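Long-range contact in genome polyprotein (PDB 6KU8), which probably cleaves the viral polyprotein as the 3C cysteine protease of rhinovirus C, here in complex with the inhibitor rupintrivir: residues Q97-L105 with D116-P124. Sequence-based numbering, arbitrary orientation.
Sequences QREWSNMHL and DVEVGTVIP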
loop_
_atom_site.group_PDB
_atom_site.type_symbol
_atom_site.label_atom_id
_atom_site.label_comp_id
_atom_site.label_asym_id
_atom_site.label_seq_id
_atom_site.Cartn_x
_atom_site.Cartn_y
_atom_site.Cartn_z
ATOM N N GLN A 97 -2.606 -15.047 -2.643
ATOM C CA GLN A 97 -1.871 -14.931 -1.396
ATOM C C GLN A 97 -0.873 -16.071 -1.282
ATOM O O GLN A 97 -1.200 -17.220 -1.589
ATOM C CB GLN A 97 -2.835 -14.950 -0.217
ATOM C CG GLN A 97 -3.663 -13.695 -0.085
ATOM C CD GLN A 97 -4.566 -13.754 1.126
ATOM O OE1 GLN A 97 -5.792 -13.853 0.997
ATOM N NE2 GLN A 97 -3.964 -13.718 2.312
ATOM N N ARG A 98 0.349 -15.749 -0.860
ATOM C CA ARG A 98 1.406 -16.739 -0.700
ATOM C C ARG A 98 2.375 -16.243 0.371
ATOM O O ARG A 98 2.404 -15.060 0.709
ATOM C CB ARG A 98 2.133 -17.024 -2.039
ATOM C CG ARG A 98 1.637 -16.225 -3.273
ATOM C CD ARG A 98 1.345 -17.066 -4.581
ATOM N NE ARG A 98 2.330 -16.856 -5.664
ATOM C CZ ARG A 98 2.109 -16.313 -6.876
ATOM N NH1 ARG A 98 0.907 -15.887 -7.265
ATOM N NH2 ARG A 98 3.134 -16.197 -7.725
ATOM N N GLU A 99 3.161 -17.166 0.921
ATOM C CA GLU A 99 4.258 -16.781 1.805
ATOM C C GLU A 99 5.456 -16.290 0.990
ATOM O O GLU A 99 5.779 -16.845 -0.063
ATOM C CB GLU A 99 4.654 -17.965 2.694
ATOM C CG GLU A 99 5.940 -17.760 3.489
ATOM C CD GLU A 99 6.205 -18.891 4.466
ATOM O OE1 GLU A 99 5.229 -19.552 4.879
ATOM O OE2 GLU A 99 7.384 -19.117 4.815
ATOM N N TRP A 100 6.117 -15.240 1.477
ATOM C CA TRP A 100 7.274 -14.646 0.808
ATOM C C TRP A 100 8.412 -14.526 1.803
ATOM O O TRP A 100 8.188 -14.180 2.967
ATOM C CB TRP A 100 6.964 -13.252 0.224
ATOM C CG TRP A 100 5.866 -13.308 -0.770
ATOM C CD1 TRP A 100 4.535 -13.240 -0.515
ATOM C CD2 TRP A 100 6.001 -13.494 -2.187
ATOM N NE1 TRP A 100 3.818 -13.375 -1.689
ATOM C CE2 TRP A 100 4.700 -13.533 -2.728
ATOM C CE3 TRP A 100 7.098 -13.647 -3.047
ATOM C CZ2 TRP A 100 4.460 -13.699 -4.096
ATOM C CZ3 TRP A 100 6.862 -13.809 -4.404
ATOM C CH2 TRP A 100 5.551 -13.843 -4.914
ATOM N N SER A 101 9.631 -14.817 1.353
ATOM C CA SER A 101 10.796 -14.623 2.204
ATOM C C SER A 101 11.547 -13.354 1.800
ATOM O O SER A 101 11.416 -12.845 0.678
ATOM C CB SER A 101 11.728 -15.849 2.153
ATOM O OG SER A 101 12.189 -16.094 0.841
ATOM N N ASN A 102 12.300 -12.819 2.760
ATOM C CA ASN A 102 13.231 -11.717 2.517
ATOM C C ASN A 102 12.536 -10.508 1.888
ATOM O O ASN A 102 13.043 -9.878 0.954
ATOM C CB ASN A 102 14.404 -12.192 1.653
ATOM C CG ASN A 102 15.108 -13.403 2.245
ATOM O OD1 ASN A 102 14.976 -14.519 1.749
ATOM N ND2 ASN A 102 15.858 -13.184 3.311
ATOM N N MET A 103 11.369 -10.171 2.430
ATOM C CA MET A 103 10.632 -8.990 2.007
ATOM C C MET A 103 11.149 -7.732 2.699
ATOM O O MET A 103 11.718 -7.773 3.794
ATOM C CB MET A 103 9.140 -9.161 2.296
ATOM C CG MET A 103 8.406 -9.946 1.221
ATOM S SD MET A 103 8.350 -8.956 -0.286
ATOM C CE MET A 103 8.107 -10.235 -1.530
ATOM N N HIS A 104 10.909 -6.594 2.053
ATOM C CA HIS A 104 11.277 -5.286 2.571
ATOM C C HIS A 104 10.032 -4.421 2.730
ATOM O O HIS A 104 9.041 -4.592 2.012
ATOM C CB HIS A 104 12.275 -4.576 1.631
ATOM C CG HIS A 104 13.646 -5.182 1.628
ATOM N ND1 HIS A 104 14.783 -4.446 1.888
ATOM C CD2 HIS A 104 14.062 -6.455 1.421
ATOM C CE1 HIS A 104 15.840 -5.238 1.831
ATOM N NE2 HIS A 104 15.430 -6.461 1.551
ATOM N N LEU A 105 10.082 -3.495 3.679
ATOM C CA LEU A 105 9.112 -2.407 3.746
ATOM C C LEU A 105 9.816 -1.138 3.293
ATOM O O LEU A 105 10.901 -0.817 3.794
ATOM C CB LEU A 105 8.547 -2.237 5.159
ATOM C CG LEU A 105 7.662 -1.000 5.431
ATOM C CD1 LEU A 105 6.559 -0.934 4.444
ATOM C CD2 LEU A 105 7.082 -1.038 6.845
ATOM N N ASP A 116 13.948 1.940 3.725
ATOM C CA ASP A 116 13.869 0.554 3.292
ATOM C C ASP A 116 14.365 -0.297 4.443
ATOM O O ASP A 116 15.493 -0.107 4.912
ATOM C CB ASP A 116 14.707 0.292 2.037
ATOM C CG ASP A 116 14.639 -1.175 1.583
ATOM O OD1 ASP A 116 14.298 -1.412 0.416
ATOM O OD2 ASP A 116 14.911 -2.090 2.390
ATOM N N VAL A 117 13.534 -1.223 4.909
ATOM C CA VAL A 117 13.925 -2.102 6.000
ATOM C C VAL A 117 13.488 -3.517 5.645
ATOM O O VAL A 117 12.477 -3.721 4.964
ATOM C CB VAL A 117 13.319 -1.633 7.349
ATOM C CG1 VAL A 117 11.807 -1.742 7.323
ATOM C CG2 VAL A 117 13.892 -2.421 8.488
ATOM N N GLU A 118 14.268 -4.504 6.081
ATOM C CA GLU A 118 13.887 -5.891 5.832
ATOM C C GLU A 118 12.885 -6.336 6.891
ATOM O O GLU A 118 13.198 -6.343 8.087
ATOM C CB GLU A 118 15.102 -6.816 5.821
ATOM C CG GLU A 118 14.706 -8.243 5.399
ATOM C CD GLU A 118 15.891 -9.123 5.060
ATOM O OE1 GLU A 118 17.037 -8.604 5.045
ATOM O OE2 GLU A 118 15.663 -10.330 4.807
ATOM N N VAL A 119 11.667 -6.698 6.470
ATOM C CA VAL A 119 10.715 -7.239 7.446
ATOM C C VAL A 119 10.775 -8.756 7.517
ATOM O O VAL A 119 10.150 -9.352 8.406
ATOM C CB VAL A 119 9.270 -6.789 7.157
ATOM C CG1 VAL A 119 9.195 -5.256 7.127
ATOM C CG2 VAL A 119 8.773 -7.382 5.840
ATOM N N GLY A 120 11.516 -9.402 6.620
ATOM C CA GLY A 120 11.663 -10.839 6.687
ATOM C C GLY A 120 10.558 -11.586 5.974
ATOM O O GLY A 120 10.111 -11.180 4.895
ATOM N N THR A 121 10.107 -12.680 6.572
ATOM C CA THR A 121 9.093 -13.524 5.955
ATOM C C THR A 121 7.712 -12.906 6.128
ATOM O O THR A 121 7.378 -12.366 7.189
ATOM C CB THR A 121 9.117 -14.929 6.564
ATOM O OG1 THR A 121 10.378 -15.533 6.285
ATOM C CG2 THR A 121 8.008 -15.806 5.985
ATOM N N VAL A 122 6.921 -12.973 5.064
ATOM C CA VAL A 122 5.570 -12.448 5.036
ATOM C C VAL A 122 4.643 -13.636 4.809
ATOM O O VAL A 122 4.815 -14.379 3.835
ATOM C CB VAL A 122 5.415 -11.383 3.935
ATOM C CG1 VAL A 122 3.959 -11.006 3.734
ATOM C CG2 VAL A 122 6.314 -10.156 4.211
ATOM N N ILE A 123 3.664 -13.812 5.691
ATOM C CA ILE A 123 2.793 -14.985 5.628
ATOM C C ILE A 123 1.332 -14.572 5.523
ATOM O O ILE A 123 0.895 -13.642 6.221
ATOM C CB ILE A 123 2.989 -15.903 6.850
ATOM C CG1 ILE A 123 2.415 -15.233 8.101
ATOM C CG2 ILE A 123 4.458 -16.272 7.021
ATOM C CD1 ILE A 123 2.500 -16.062 9.373
ATOM N N PRO A 124 0.530 -15.249 4.700
ATOM C CA PRO A 124 -0.909 -14.975 4.706
ATOM C C PRO A 124 -1.461 -15.233 6.095
ATOM O O PRO A 124 -1.143 -16.237 6.733
ATOM C CB PRO A 124 -1.471 -15.958 3.669
ATOM C CG PRO A 124 -0.313 -16.186 2.728
ATOM C CD PRO A 124 0.896 -16.225 3.659
HETATM O O HOH W 1 12.655 -14.216 5.277
#
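An antiparallel beta hairpin pairs strand 100-107 with strand 115-130, and a classic beta bulge interrupts it where V119 and G120 both face M103. The M103 carbonyl O takes two bonds from one face of its plane, from V119 N at 2.9 Å and from G120 N at 3.3 Å. M103 N in turn donates to G120 O. Beyond the corner at S101 and N102, where the register shifts again, W100 and V122 are bonded twice, as L105 and V117 are past the bulge. Water 1 lies beside the corner, accepting from N102 N and hydrogen-bonded to T121 OG1. H104 and E118 share one sheet face. E118 CA sits over the centre of the imidazole ring, a CH-pi contact of 4.3 Å to the centroid. At the ring edge, H104 ND1 is hydrogen-bonded to D116 OD2, but the modelled 2.4 Å is doubtfully short. E118 is extended (chi1 -174°, chi2 167°) and runs beside N102, which lets N102 ND2 donate to E118 OE2 at 3.2 Å. On the other face, V122 CG2 packs against M103 CB at 3.6 Å. L105 CB touches V119 CG1. This bulged hairpin belongs to the C-terminal beta-barrel of the chymotrypsin-like 3C protease fold.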